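Long-range contacts in germination protein YpeB (Bacillus megaterium QM B1551, PDB 5BOI), which takes part in the germination of Bacillus spores and, through the PepSY-containing C-terminal part described here, probably acts as an inhibitory protein: residues 127-132 against 185-191; 163-169 against 199-203; 100-104 against 149-154; 91-96 against 135-139. One frame throughout, in Å; residues are numbered along the deposited sequence. Where two conformers were deposited one is given.

How the interactions relate
The contacts string out along an elongated chain. Interactions 3 and 4 sit near its centre, about 9 Å apart between centres, on the adjacent antiparallel strands 146-150 and 134-140 respectively, and touch through F149 and F154 against V135. Interaction 1, about 16 Å from interaction 3 between centres, pairs strand 129-130 with strand 182-192. Interaction 2, centred about 10 Å from the centre of interaction 1, fixes a loop on strand 198-208, the antiparallel neighbour of 182-192. Along the chain the segments of 1, 3 and 4 alternate, as do those of 1 and 2, whereas 3 and 4 close before 2 opens. Interaction 1 thus joins two PepSY-type regions, and 3 and 4 are buried within the earlier one.

Interaction 1: 127-132 against 185-191; sequences GVRIYP and EERLAII. With SO4 (sulfate ion), chain C.
A short parallel strand pairing joins R129 and I130 to strand 182-192, with R129 opposite A189 and I130 opposite I190. R129 N donates to L188 O at 3.1 Å, and I190 N donates in return to R129 O at 2.8 Å. Where the chain turns a corner, Y131 N adds a third bond, to I190 O, and P132 CD packs against the same oxygen.

On one side of the pairing the ends of two isoleucines lie side by side, I130 CD1 tight against I190 CD1 at 3.5 Å. On the other, the edge of the Y131 ring brings CE1 to 3.8 Å from A189 CB. R129 runs extended from CG to NE, which carries its guanidinium along the strand to R187 and E185. R187 CG lies over one guanidinium face, while E185 OE2 forms a salt bridge with R129 NH2 at 3.5 Å, its hydrogen bond only weak. R187 turns NH2 to O2 of a sulfate, probably from the crystallisation liquor, 3.0 Å away, and that oxygen also lies near the edge of the R129 guanidinium. A leucine in place of R129 would probably leave E185 with one charge partner fewer and R187 CG without the flat group it rests on. The three charged residues form a salt-bridge network; the backbone bonds are those of a parallel beta bridge joining two PepSY-type regions.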
loop_
_atom_site.group_PDB
_atom_site.type_symbol
_atom_site.label_atom_id
_atom_site.label_comp_id
_atom_site.label_asym_id
_atom_site.label_seq_id
_atom_site.Cartn_x
_atom_site.Cartn_y
_atom_site.Cartn_z
ATOM N N GLY A 127 9.441 -10.983 -9.712
ATOM C CA GLY A 127 9.726 -9.573 -9.548
ATOM C C GLY A 127 8.780 -8.657 -10.308
ATOM O O GLY A 127 8.970 -7.433 -10.294
ATOM N N VAL A 128 7.747 -9.223 -10.923
ATOM C CA VAL A 128 6.754 -8.375 -11.610
ATOM C C VAL A 128 5.939 -7.574 -10.569
ATOM O O VAL A 128 5.429 -8.143 -9.595
ATOM C CB VAL A 128 5.803 -9.204 -12.495
ATOM C CG1 VAL A 128 4.823 -8.270 -13.231
ATOM C CG2 VAL A 128 6.590 -10.054 -13.512
ATOM N N ARG A 129 5.815 -6.260 -10.762
ATOM C CA ARG A 129 5.087 -5.403 -9.811
ATOM C C ARG A 129 3.602 -5.344 -10.159
ATOM O O ARG A 129 3.239 -4.935 -11.262
ATOM C CB ARG A 129 5.680 -3.998 -9.798
ATOM C CG ARG A 129 7.020 -4.004 -9.068
ATOM C CD ARG A 129 7.877 -2.778 -9.253
ATOM N NE ARG A 129 9.226 -3.081 -8.776
ATOM C CZ ARG A 129 10.186 -2.184 -8.587
ATOM N NH1 ARG A 129 9.961 -0.899 -8.837
ATOM N NH2 ARG A 129 11.373 -2.578 -8.145
ATOM N N ILE A 130 2.756 -5.761 -9.228
ATOM C CA ILE A 130 1.322 -5.833 -9.482
ATOM C C ILE A 130 0.674 -4.614 -8.829
ATOM O O ILE A 130 0.287 -4.647 -7.655
ATOM C CB ILE A 130 0.687 -7.117 -8.912
ATOM C CG1 ILE A 130 1.483 -8.369 -9.293
ATOM C CG2 ILE A 130 -0.766 -7.220 -9.307
ATOM C CD1 ILE A 130 1.553 -8.633 -10.773
ATOM N N TYR A 131 0.590 -3.529 -9.580
ATOM C CA TYR A 131 0.099 -2.278 -9.010
ATOM C C TYR A 131 -1.340 -2.307 -8.444
ATOM O O TYR A 131 -1.597 -1.626 -7.454
ATOM C CB TYR A 131 0.268 -1.150 -10.039
ATOM C CG TYR A 131 1.692 -0.630 -10.038
ATOM C CD1 TYR A 131 2.688 -1.278 -10.757
ATOM C CD2 TYR A 131 2.034 0.501 -9.320
ATOM C CE1 TYR A 131 3.989 -0.817 -10.740
ATOM C CE2 TYR A 131 3.314 0.974 -9.301
ATOM C CZ TYR A 131 4.285 0.323 -9.984
ATOM O OH TYR A 131 5.563 0.822 -9.931
ATOM N N PRO A 132 -2.266 -3.102 -9.027
ATOM C CA PRO A 132 -3.603 -3.205 -8.410
ATOM C C PRO A 132 -3.608 -3.776 -6.984
ATOM O O PRO A 132 -4.504 -3.465 -6.200
ATOM C CB PRO A 132 -4.346 -4.157 -9.353
ATOM C CG PRO A 132 -3.666 -3.978 -10.680
ATOM C CD PRO A 132 -2.225 -3.773 -10.346
ATOM N N GLU A 185 15.959 2.964 -13.963
ATOM C CA GLU A 185 15.493 1.637 -13.575
ATOM C C GLU A 185 14.402 1.121 -14.516
ATOM O O GLU A 185 13.586 1.901 -15.009
ATOM C CB GLU A 185 14.974 1.672 -12.141
ATOM C CG GLU A 185 14.511 0.326 -11.637
ATOM C CD GLU A 185 14.610 0.200 -10.129
ATOM O OE1 GLU A 185 15.476 0.876 -9.531
ATOM O OE2 GLU A 185 13.831 -0.585 -9.547
ATOM N N GLU A 186 14.388 -0.185 -14.752
ATOM C CA GLU A 186 13.320 -0.812 -15.541
ATOM C C GLU A 186 12.898 -2.148 -14.937
ATOM O O GLU A 186 13.754 -2.961 -14.592
ATOM C CB GLU A 186 13.784 -1.029 -16.993
ATOM C CG GLU A 186 12.795 -1.803 -17.885
ATOM C CD GLU A 186 12.858 -3.317 -17.682
ATOM O OE1 GLU A 186 13.976 -3.849 -17.547
ATOM O OE2 GLU A 186 11.794 -3.971 -17.644
ATOM N N ARG A 187 11.590 -2.387 -14.864
ATOM C CA ARG A 187 11.023 -3.650 -14.381
ATOM C C ARG A 187 9.767 -4.001 -15.177
ATOM O O ARG A 187 9.217 -3.139 -15.851
ATOM C CB ARG A 187 10.654 -3.549 -12.902
ATOM C CG ARG A 187 11.828 -3.311 -11.950
ATOM C CD ARG A 187 12.782 -4.515 -11.889
ATOM N NE ARG A 187 13.745 -4.348 -10.796
ATOM C CZ ARG A 187 14.837 -3.596 -10.858
ATOM N NH1 ARG A 187 15.147 -2.946 -11.970
ATOM N NH2 ARG A 187 15.639 -3.506 -9.796
ATOM N N LEU A 188 9.293 -5.244 -15.089
ATOM C CA LEU A 188 7.953 -5.569 -15.620
ATOM C C LEU A 188 6.871 -5.265 -14.589
ATOM O O LEU A 188 7.103 -5.348 -13.379
ATOM C CB LEU A 188 7.856 -7.036 -16.018
ATOM C CG LEU A 188 8.441 -7.436 -17.363
ATOM C CD1 LEU A 188 8.527 -8.950 -17.422
ATOM C CD2 LEU A 188 7.542 -6.938 -18.512
ATOM N N ALA A 189 5.683 -4.895 -15.055
ATOM C CA ALA A 189 4.624 -4.492 -14.130
ATOM C C ALA A 189 3.256 -4.745 -14.751
ATOM O O ALA A 189 3.114 -4.747 -15.981
ATOM C CB ALA A 189 4.780 -3.027 -13.743
ATOM N N ILE A 190 2.273 -5.012 -13.897
ATOM C CA ILE A 190 0.878 -5.102 -14.301
ATOM C C ILE A 190 0.145 -3.877 -13.763
ATOM O O ILE A 190 0.225 -3.578 -12.575
ATOM C CB ILE A 190 0.200 -6.365 -13.767
ATOM C CG1 ILE A 190 0.751 -7.601 -14.482
ATOM C CG2 ILE A 190 -1.317 -6.268 -13.931
ATOM C CD1 ILE A 190 0.198 -8.890 -13.951
ATOM N N ILE A 191 -0.541 -3.156 -14.645
ATOM C CA ILE A 191 -1.396 -2.062 -14.215
ATOM C C ILE A 191 -2.709 -2.220 -14.955
ATOM O O ILE A 191 -2.836 -3.074 -15.858
ATOM C CB ILE A 191 -0.804 -0.661 -14.532
ATOM C CG1 ILE A 191 -0.684 -0.462 -16.051
ATOM C CG2 ILE A 191 0.521 -0.427 -13.811
ATOM C CD1 ILE A 191 -0.325 0.961 -16.472
HETATM S S SO4 C . 14.364 -6.489 -7.232
HETATM O O1 SO4 C . 13.050 -6.912 -6.747
HETATM O O2 SO4 C . 14.344 -5.061 -7.532
HETATM O O3 SO4 C . 14.722 -7.235 -8.440
HETATM O O4 SO4 C . 15.355 -6.737 -6.182
#

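Interaction 2: 163-169 against 199-203; sequences IPKPKIS and VLCYE
L200 and Y202 reach out from strand 198-208 to hold the loop 163-169, the linker that leads into helix 170-175 of the PepSY-type region. Taken in order, the first of the two is L200. Its CG stands anti to the backbone N (chi1 -176°), which sends the two methyls out among the prolines and isoleucine of the loop. CD1 meets I163 CG2 at 3.7 Å, the two side chains crossing at about a right angle. CD2 lies among P164 and P166: it comes within 3.1 Å of P164 O, a close approach of a methyl to a carbonyl, and within 4.1 Å of P166 CG.

Two residues further along the strand, Y202 points the same way and meets the later half of the loop. P166 crosses its phenol end at about a right angle, with P166 CB 3.3 Å from Y202 OH, and I168 CG1 touches ring atom CE2 at 4.0 Å. P166 turns its ring to the strand, while the lysines K165 and K167 turn away from it. Beyond the loop, A173 of helix 170-175 packs on both I168 and Y202, and S169 stands at the N-cap position of that helix. The polar fastening is the phenol itself: Y202 OH donates to I168 O at 2.7 Å, lying in the plane of that carbonyl.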
loop_
_atom_site.group_PDB
_atom_site.type_symbol
_atom_site.label_atom_id
_atom_site.label_comp_id
_atom_site.label_asym_id
_atom_site.label_seq_id
_atom_site.Cartn_x
_atom_site.Cartn_y
_atom_site.Cartn_z
ATOM N N ILE A 163 0.902 -14.683 -15.801
ATOM C CA ILE A 163 1.320 -13.502 -16.539
ATOM C C ILE A 163 1.924 -13.865 -17.892
ATOM O O ILE A 163 2.798 -14.734 -17.968
ATOM C CB ILE A 163 2.313 -12.686 -15.688
ATOM C CG1 ILE A 163 1.614 -12.267 -14.390
ATOM C CG2 ILE A 163 2.872 -11.495 -16.454
ATOM C CD1 ILE A 163 2.525 -11.714 -13.354
ATOM N N PRO A 164 1.441 -13.212 -18.971
ATOM C CA PRO A 164 1.865 -13.539 -20.336
ATOM C C PRO A 164 3.289 -13.082 -20.618
ATOM O O PRO A 164 3.838 -12.250 -19.890
ATOM C CB PRO A 164 0.869 -12.767 -21.207
ATOM C CG PRO A 164 0.504 -11.591 -20.373
ATOM C CD PRO A 164 0.469 -12.101 -18.954
ATOM N N LYS A 165 3.873 -13.626 -21.676
ATOM C CA LYS A 165 5.191 -13.212 -22.128
ATOM C C LYS A 165 5.072 -11.914 -22.928
ATOM O O LYS A 165 4.117 -11.742 -23.688
ATOM C CB LYS A 165 5.835 -14.316 -22.974
ATOM C CG LYS A 165 7.338 -14.196 -23.154
ATOM C CD LYS A 165 7.894 -15.413 -23.883
ATOM C CE LYS A 165 7.368 -16.701 -23.264
ATOM N NZ LYS A 165 8.415 -17.443 -22.497
ATOM N N PRO A 166 6.032 -10.995 -22.758
ATOM C CA PRO A 166 5.992 -9.794 -23.596
ATOM C C PRO A 166 6.153 -10.152 -25.045
ATOM O O PRO A 166 6.832 -11.141 -25.352
ATOM C CB PRO A 166 7.195 -8.977 -23.123
ATOM C CG PRO A 166 7.474 -9.465 -21.745
ATOM C CD PRO A 166 7.062 -10.904 -21.706
ATOM N N LYS A 167 5.553 -9.357 -25.919
ATOM C CA LYS A 167 5.750 -9.507 -27.366
ATOM C C LYS A 167 6.892 -8.619 -27.883
ATOM O O LYS A 167 7.354 -8.802 -29.019
ATOM C CB LYS A 167 4.480 -9.171 -28.161
ATOM C CG LYS A 167 3.181 -9.813 -27.712
ATOM C CD LYS A 167 3.158 -11.309 -27.852
ATOM C CE LYS A 167 1.752 -11.810 -27.589
ATOM N NZ LYS A 167 1.323 -11.487 -26.201
ATOM N N ILE A 168 7.325 -7.648 -27.083
ATOM C CA ILE A 168 8.489 -6.842 -27.449
ATOM C C ILE A 168 9.522 -6.932 -26.333
ATOM O O ILE A 168 9.186 -7.206 -25.184
ATOM C CB ILE A 168 8.137 -5.352 -27.724
ATOM C CG1 ILE A 168 7.782 -4.602 -26.429
ATOM C CG2 ILE A 168 7.030 -5.240 -28.789
ATOM C CD1 ILE A 168 7.535 -3.090 -26.643
ATOM N N SER A 169 10.786 -6.709 -26.683
ATOM C CA SER A 169 11.883 -6.820 -25.717
ATOM C C SER A 169 12.000 -5.558 -24.860
ATOM O O SER A 169 11.424 -4.516 -25.207
ATOM C CB SER A 169 13.197 -7.061 -26.446
ATOM O OG SER A 169 13.584 -5.862 -27.096
ATOM N N VAL A 199 -3.041 -5.016 -17.833
ATOM C CA VAL A 199 -2.135 -5.015 -18.970
ATOM C C VAL A 199 -0.690 -5.174 -18.503
ATOM O O VAL A 199 -0.299 -4.557 -17.516
ATOM C CB VAL A 199 -2.287 -3.702 -19.773
ATOM C CG1 VAL A 199 -1.121 -3.504 -20.712
ATOM C CG2 VAL A 199 -3.605 -3.731 -20.571
ATOM N N LEU A 200 0.087 -6.012 -19.187
ATOM C CA LEU A 200 1.509 -6.155 -18.854
ATOM C C LEU A 200 2.318 -5.041 -19.509
ATOM O O LEU A 200 2.178 -4.802 -20.712
ATOM C CB LEU A 200 2.047 -7.520 -19.306
ATOM C CG LEU A 200 3.496 -7.859 -18.939
ATOM C CD1 LEU A 200 3.687 -8.035 -17.427
ATOM C CD2 LEU A 200 3.976 -9.121 -19.687
ATOM N N CYS A 201 3.172 -4.382 -18.724
ATOM C CA CYS A 201 3.991 -3.256 -19.196
ATOM C C CYS A 201 5.443 -3.342 -18.765
ATOM O O CYS A 201 5.758 -3.928 -17.735
ATOM C CB CYS A 201 3.454 -1.918 -18.665
ATOM S SG CYS A 201 1.763 -1.509 -19.087
ATOM N N TYR A 202 6.336 -2.711 -19.518
ATOM C CA TYR A 202 7.659 -2.398 -18.968
ATOM C C TYR A 202 7.520 -1.072 -18.240
ATOM O O TYR A 202 7.018 -0.105 -18.824
ATOM C CB TYR A 202 8.704 -2.262 -20.065
ATOM C CG TYR A 202 9.015 -3.572 -20.746
ATOM C CD1 TYR A 202 9.905 -4.451 -20.173
ATOM C CD2 TYR A 202 8.409 -3.917 -21.954
ATOM C CE1 TYR A 202 10.191 -5.678 -20.776
ATOM C CE2 TYR A 202 8.696 -5.127 -22.595
ATOM C CZ TYR A 202 9.592 -6.014 -21.985
ATOM O OH TYR A 202 9.895 -7.235 -22.579
ATOM N N GLU A 203 7.951 -1.036 -16.986
ATOM C CA GLU A 203 7.907 0.175 -16.180
ATOM C C GLU A 203 9.298 0.793 -16.148
ATOM O O GLU A 203 10.269 0.109 -15.845
ATOM C CB GLU A 203 7.436 -0.144 -14.758
ATOM C CG GLU A 203 7.541 1.030 -13.803
ATOM C CD GLU A 203 7.813 0.578 -12.386
ATOM O OE1 GLU A 203 7.149 -0.384 -11.940
ATOM O OE2 GLU A 203 8.685 1.180 -11.725
#

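Interaction 3: 100-104 against 149-154; sequences RFESL and FSAKDF
F101 and F149 approach from opposite directions and meet as an offset edge-to-face pair: the edge of F149 is directed at the face of F101, with ring centroids 5.2 Å apart and planes at 64°. The nearest atoms are the two CZ carbons, 3.4 Å from each other, so it is the far end of each ring that does the touching. The F149 ring reaches there because its CG is anti to the backbone N (chi1 174°), carrying it from the strand toward the loop.

F154 comes to F101 from another direction. These two side chains slide past each other in opposite senses, and F154 CE2 lies near the plane of the F101 ring, at its edge, 4.0 Å from CD1. A151 CB fills in beside the same ring, 3.9 Å from F101 CE1. F101 therefore has one phenylalanine over a face and another at its rim, with a methyl between them along the chain. L104 completes the group, laying CD2 over a face of F154 at 4.1 Å from CE1. No hydrogen bond crosses the contact; its grip is wholly apolar.

The cluster sits where strand 146-150 gives way to helix 152-156, with A151 as the N-cap residue. L96 of helix 85-98 packs on F101, L104 and F149, and V135 of strand 134-140 lies against L104, F149 and F154.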
loop_
_atom_site.group_PDB
_atom_site.type_symbol
_atom_site.label_atom_id
_atom_site.label_comp_id
_atom_site.label_asym_id
_atom_site.label_seq_id
_atom_site.Cartn_x
_atom_site.Cartn_y
_atom_site.Cartn_z
ATOM N N ARG A 100 3.825 -9.555 8.781
ATOM C CA ARG A 100 3.460 -10.615 7.834
ATOM C C ARG A 100 2.987 -10.123 6.469
ATOM O O ARG A 100 2.358 -10.873 5.725
ATOM C CB ARG A 100 2.383 -11.533 8.430
ATOM C CG ARG A 100 2.906 -12.515 9.464
ATOM C CD ARG A 100 1.771 -13.186 10.232
ATOM N NE ARG A 100 0.520 -13.211 9.476
ATOM C CZ ARG A 100 -0.668 -13.478 10.009
ATOM N NH1 ARG A 100 -1.755 -13.476 9.249
ATOM N NH2 ARG A 100 -0.769 -13.748 11.303
ATOM N N PHE A 101 3.289 -8.871 6.141
ATOM C CA PHE A 101 3.049 -8.371 4.793
ATOM C C PHE A 101 4.362 -8.404 4.050
ATOM O O PHE A 101 5.125 -7.438 4.078
ATOM C CB PHE A 101 2.458 -6.960 4.811
ATOM C CG PHE A 101 1.035 -6.915 5.272
ATOM C CD1 PHE A 101 -0.001 -7.088 4.372
ATOM C CD2 PHE A 101 0.733 -6.725 6.610
ATOM C CE1 PHE A 101 -1.318 -7.056 4.790
ATOM C CE2 PHE A 101 -0.586 -6.695 7.039
ATOM C CZ PHE A 101 -1.611 -6.861 6.130
ATOM N N GLU A 102 4.628 -9.539 3.409
ATOM C CA GLU A 102 5.880 -9.756 2.701
ATOM C C GLU A 102 5.675 -9.594 1.195
ATOM O O GLU A 102 4.541 -9.650 0.704
ATOM C CB GLU A 102 6.438 -11.154 2.990
ATOM C CG GLU A 102 6.267 -11.634 4.425
ATOM C CD GLU A 102 7.027 -10.784 5.420
ATOM O OE1 GLU A 102 8.090 -10.245 5.048
ATOM O OE2 GLU A 102 6.559 -10.653 6.574
ATOM N N SER A 103 6.783 -9.388 0.484
ATOM C CA SER A 103 6.813 -9.287 -0.980
ATOM C C SER A 103 6.105 -8.033 -1.495
ATOM O O SER A 103 5.488 -8.050 -2.558
ATOM C CB SER A 103 6.205 -10.532 -1.632
ATOM O OG SER A 103 4.794 -10.519 -1.511
ATOM N N LEU A 104 6.216 -6.954 -0.732
ATOM C CA LEU A 104 5.732 -5.642 -1.180
ATOM C C LEU A 104 6.920 -4.755 -1.531
ATOM O O LEU A 104 8.004 -4.917 -0.968
ATOM C CB LEU A 104 4.881 -5.011 -0.086
ATOM C CG LEU A 104 3.549 -5.716 0.179
ATOM C CD1 LEU A 104 2.941 -5.221 1.467
ATOM C CD2 LEU A 104 2.584 -5.447 -0.968
ATOM N N PHE A 149 -3.629 2.771 7.680
ATOM C CA PHE A 149 -3.271 1.520 6.992
ATOM C C PHE A 149 -4.461 1.012 6.186
ATOM O O PHE A 149 -5.596 1.044 6.656
ATOM C CB PHE A 149 -2.808 0.466 8.013
ATOM C CG PHE A 149 -2.544 -0.903 7.429
ATOM C CD1 PHE A 149 -1.312 -1.208 6.866
ATOM C CD2 PHE A 149 -3.513 -1.901 7.489
ATOM C CE1 PHE A 149 -1.058 -2.469 6.341
ATOM C CE2 PHE A 149 -3.261 -3.167 6.964
ATOM C CZ PHE A 149 -2.031 -3.448 6.396
ATOM N N SER A 150 -4.216 0.546 4.963
ATOM C CA SER A 150 -5.275 -0.094 4.218
ATOM C C SER A 150 -4.708 -1.195 3.349
ATOM O O SER A 150 -3.897 -0.926 2.471
ATOM C CB SER A 150 -6.020 0.898 3.346
ATOM O OG SER A 150 -6.898 0.199 2.475
ATOM N N ALA A 151 -5.125 -2.426 3.606
ATOM C CA ALA A 151 -4.712 -3.534 2.746
ATOM C C ALA A 151 -5.895 -4.057 1.945
ATOM O O ALA A 151 -5.913 -5.225 1.540
ATOM C CB ALA A 151 -4.093 -4.653 3.571
ATOM N N LYS A 152 -6.883 -3.202 1.716
ATOM C CA LYS A 152 -8.108 -3.649 1.065
ATOM C C LYS A 152 -7.827 -4.122 -0.364
ATOM O O LYS A 152 -8.278 -5.197 -0.762
ATOM C CB LYS A 152 -9.155 -2.531 1.077
ATOM C CG LYS A 152 -9.730 -2.263 2.470
ATOM C CD LYS A 152 -10.698 -1.083 2.482
ATOM C CE LYS A 152 -12.087 -1.502 2.049
ATOM N NZ LYS A 152 -13.133 -0.543 2.509
ATOM N N ASP A 153 -7.051 -3.339 -1.115
ATOM C CA ASP A 153 -6.705 -3.704 -2.488
ATOM C C ASP A 153 -5.887 -4.994 -2.526
ATOM O O ASP A 153 -6.184 -5.905 -3.290
ATOM C CB ASP A 153 -5.928 -2.573 -3.168
ATOM C CG ASP A 153 -6.791 -1.354 -3.442
ATOM O OD1 ASP A 153 -8.011 -1.528 -3.639
ATOM O OD2 ASP A 153 -6.253 -0.226 -3.472
ATOM N N PHE A 154 -4.868 -5.064 -1.679
ATOM C CA PHE A 154 -3.971 -6.212 -1.628
ATOM C C PHE A 154 -4.695 -7.499 -1.268
ATOM O O PHE A 154 -4.471 -8.537 -1.888
ATOM C CB PHE A 154 -2.856 -5.957 -0.616
ATOM C CG PHE A 154 -1.876 -7.088 -0.481
ATOM C CD1 PHE A 154 -1.056 -7.439 -1.533
ATOM C CD2 PHE A 154 -1.742 -7.764 0.723
ATOM C CE1 PHE A 154 -0.139 -8.474 -1.403
ATOM C CE2 PHE A 154 -0.827 -8.793 0.862
ATOM C CZ PHE A 154 -0.026 -9.149 -0.204
#

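Interaction 4: 91-96 against 135-139; sequences KATKFL and VKMKM
M137 rises from strand 134-140 to fill the space under helix 85-98, whose short segment crosses the strand at 125° with the axes 9.8 Å apart. From CB, which points to the helix, the chain runs on through CG and brings SD among L96 CG at 3.7 Å, both L96 methyls, CD1 and CD2, and A92 CB, each of these three at 3.9 Å. A bend at the last torsion (chi3 63°) then swings CE aside to the F95 ring, where it touches CD2 at 3.6 Å.

L96 slides past M137 in the opposite sense and puts CD2 against V135 CG1 at 4.2 Å. Cut back to an alanine, L96 is likely to leave a gap beside the M137 sulfur and V135 CG1 without its partner on helix 85-98. At the other end of the contact, in the conformer given, M139 SD lies 4.0 Å from A92 CB.

F22 and H99 also pack on the F95 ring. With no hydrogen bond between helix and strand, the contact rests on shape and on flexible, polarisable thioether chains that can mould themselves to the helix face.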
loop_
_atom_site.group_PDB
_atom_site.type_symbol
_atom_site.label_atom_id
_atom_site.label_comp_id
_atom_site.label_asym_id
_atom_site.label_seq_id
_atom_site.Cartn_x
_atom_site.Cartn_y
_atom_site.Cartn_z
ATOM N N LYS A 91 10.724 3.000 8.169
ATOM C CA LYS A 91 9.874 2.517 9.248
ATOM C C LYS A 91 8.613 1.830 8.728
ATOM O O LYS A 91 8.185 0.800 9.272
ATOM C CB LYS A 91 9.506 3.672 10.165
ATOM C CG LYS A 91 10.712 4.217 10.944
ATOM C CD LYS A 91 10.276 5.142 12.063
ATOM C CE LYS A 91 11.438 5.445 13.012
ATOM N NZ LYS A 91 12.582 6.131 12.350
ATOM N N ALA A 92 8.055 2.386 7.660
ATOM C CA ALA A 92 6.886 1.795 7.002
ATOM C C ALA A 92 7.259 0.425 6.424
ATOM O O ALA A 92 6.551 -0.565 6.608
ATOM C CB ALA A 92 6.351 2.719 5.919
ATOM N N THR A 93 8.388 0.373 5.738
ATOM C CA THR A 93 8.839 -0.887 5.148
ATOM C C THR A 93 9.043 -1.948 6.244
ATOM O O THR A 93 8.613 -3.101 6.101
ATOM C CB THR A 93 10.136 -0.674 4.352
ATOM O OG1 THR A 93 9.892 0.296 3.306
ATOM C CG2 THR A 93 10.644 -2.010 3.772
ATOM N N LYS A 94 9.661 -1.549 7.354
ATOM C CA LYS A 94 9.942 -2.485 8.447
ATOM C C LYS A 94 8.655 -2.989 9.088
ATOM O O LYS A 94 8.526 -4.174 9.417
ATOM C CB LYS A 94 10.802 -1.822 9.526
ATOM C CG LYS A 94 11.040 -2.744 10.738
ATOM C CD LYS A 94 11.617 -2.006 11.939
ATOM C CE LYS A 94 11.903 -2.969 13.112
ATOM N NZ LYS A 94 12.454 -4.288 12.670
ATOM N N PHE A 95 7.709 -2.074 9.263
ATOM C CA PHE A 95 6.428 -2.406 9.866
ATOM C C PHE A 95 5.741 -3.521 9.075
ATOM O O PHE A 95 5.303 -4.520 9.661
ATOM C CB PHE A 95 5.524 -1.176 9.930
ATOM C CG PHE A 95 4.158 -1.460 10.480
ATOM C CD1 PHE A 95 3.935 -1.447 11.843
ATOM C CD2 PHE A 95 3.097 -1.731 9.637
ATOM C CE1 PHE A 95 2.682 -1.703 12.356
ATOM C CE2 PHE A 95 1.832 -1.992 10.152
ATOM C CZ PHE A 95 1.635 -1.975 11.523
ATOM N N LEU A 96 5.684 -3.359 7.751
ATOM C CA LEU A 96 5.028 -4.357 6.900
ATOM C C LEU A 96 5.675 -5.726 7.068
ATOM O O LEU A 96 4.980 -6.716 7.278
ATOM C CB LEU A 96 5.054 -3.941 5.426
ATOM C CG LEU A 96 4.145 -2.747 5.103
ATOM C CD1 LEU A 96 4.342 -2.254 3.691
ATOM C CD2 LEU A 96 2.700 -3.142 5.348
ATOM N N VAL A 135 -1.035 -1.766 -0.862
ATOM C CA VAL A 135 -1.199 -1.499 0.561
ATOM C C VAL A 135 -0.844 -0.035 0.781
ATOM O O VAL A 135 0.191 0.432 0.292
ATOM C CB VAL A 135 -0.321 -2.392 1.401
ATOM C CG1 VAL A 135 -0.464 -2.016 2.888
ATOM C CG2 VAL A 135 -0.678 -3.864 1.183
ATOM N N LYS A 136 -1.699 0.689 1.505
ATOM C CA LYS A 136 -1.499 2.114 1.714
ATOM C C LYS A 136 -1.167 2.340 3.182
ATOM O O LYS A 136 -1.762 1.704 4.050
ATOM C CB LYS A 136 -2.748 2.911 1.333
ATOM C CG LYS A 136 -2.961 3.075 -0.163
ATOM C CD LYS A 136 -4.416 3.364 -0.497
ATOM C CE LYS A 136 -4.653 3.300 -1.999
ATOM N NZ LYS A 136 -3.379 3.451 -2.759
ATOM N N MET A 137 -0.218 3.229 3.449
ATOM C CA MET A 137 0.209 3.496 4.822
ATOM C C MET A 137 0.372 4.975 5.050
ATOM O O MET A 137 0.796 5.695 4.146
ATOM C CB MET A 137 1.529 2.817 5.130
ATOM C CG MET A 137 1.567 1.352 4.859
ATOM S SD MET A 137 2.975 0.715 5.742
ATOM C CE MET A 137 2.512 1.071 7.436
ATOM N N LYS A 138 0.060 5.412 6.272
ATOM C CA LYS A 138 0.281 6.781 6.691
ATOM C C LYS A 138 1.040 6.714 8.016
ATOM O O LYS A 138 0.659 5.969 8.925
ATOM C CB LYS A 138 -1.032 7.552 6.848
ATOM C CG LYS A 138 -1.809 7.704 5.537
ATOM C CD LYS A 138 -3.179 8.311 5.762
ATOM C CE LYS A 138 -3.978 8.308 4.459
ATOM N NZ LYS A 138 -5.378 8.790 4.631
ATOM N N MET A 139 2.139 7.458 8.086
ATOM C CA MET A 139 3.022 7.439 9.247
ATOM C C MET A 139 3.085 8.817 9.891
ATOM O O MET A 139 3.075 9.821 9.198
ATOM C CB MET A 139 4.439 7.012 8.851
ATOM C CG MET A 139 4.536 5.797 7.947
ATOM S SD MET A 139 3.986 4.298 8.752
ATOM C CE MET A 139 5.315 4.033 9.916
#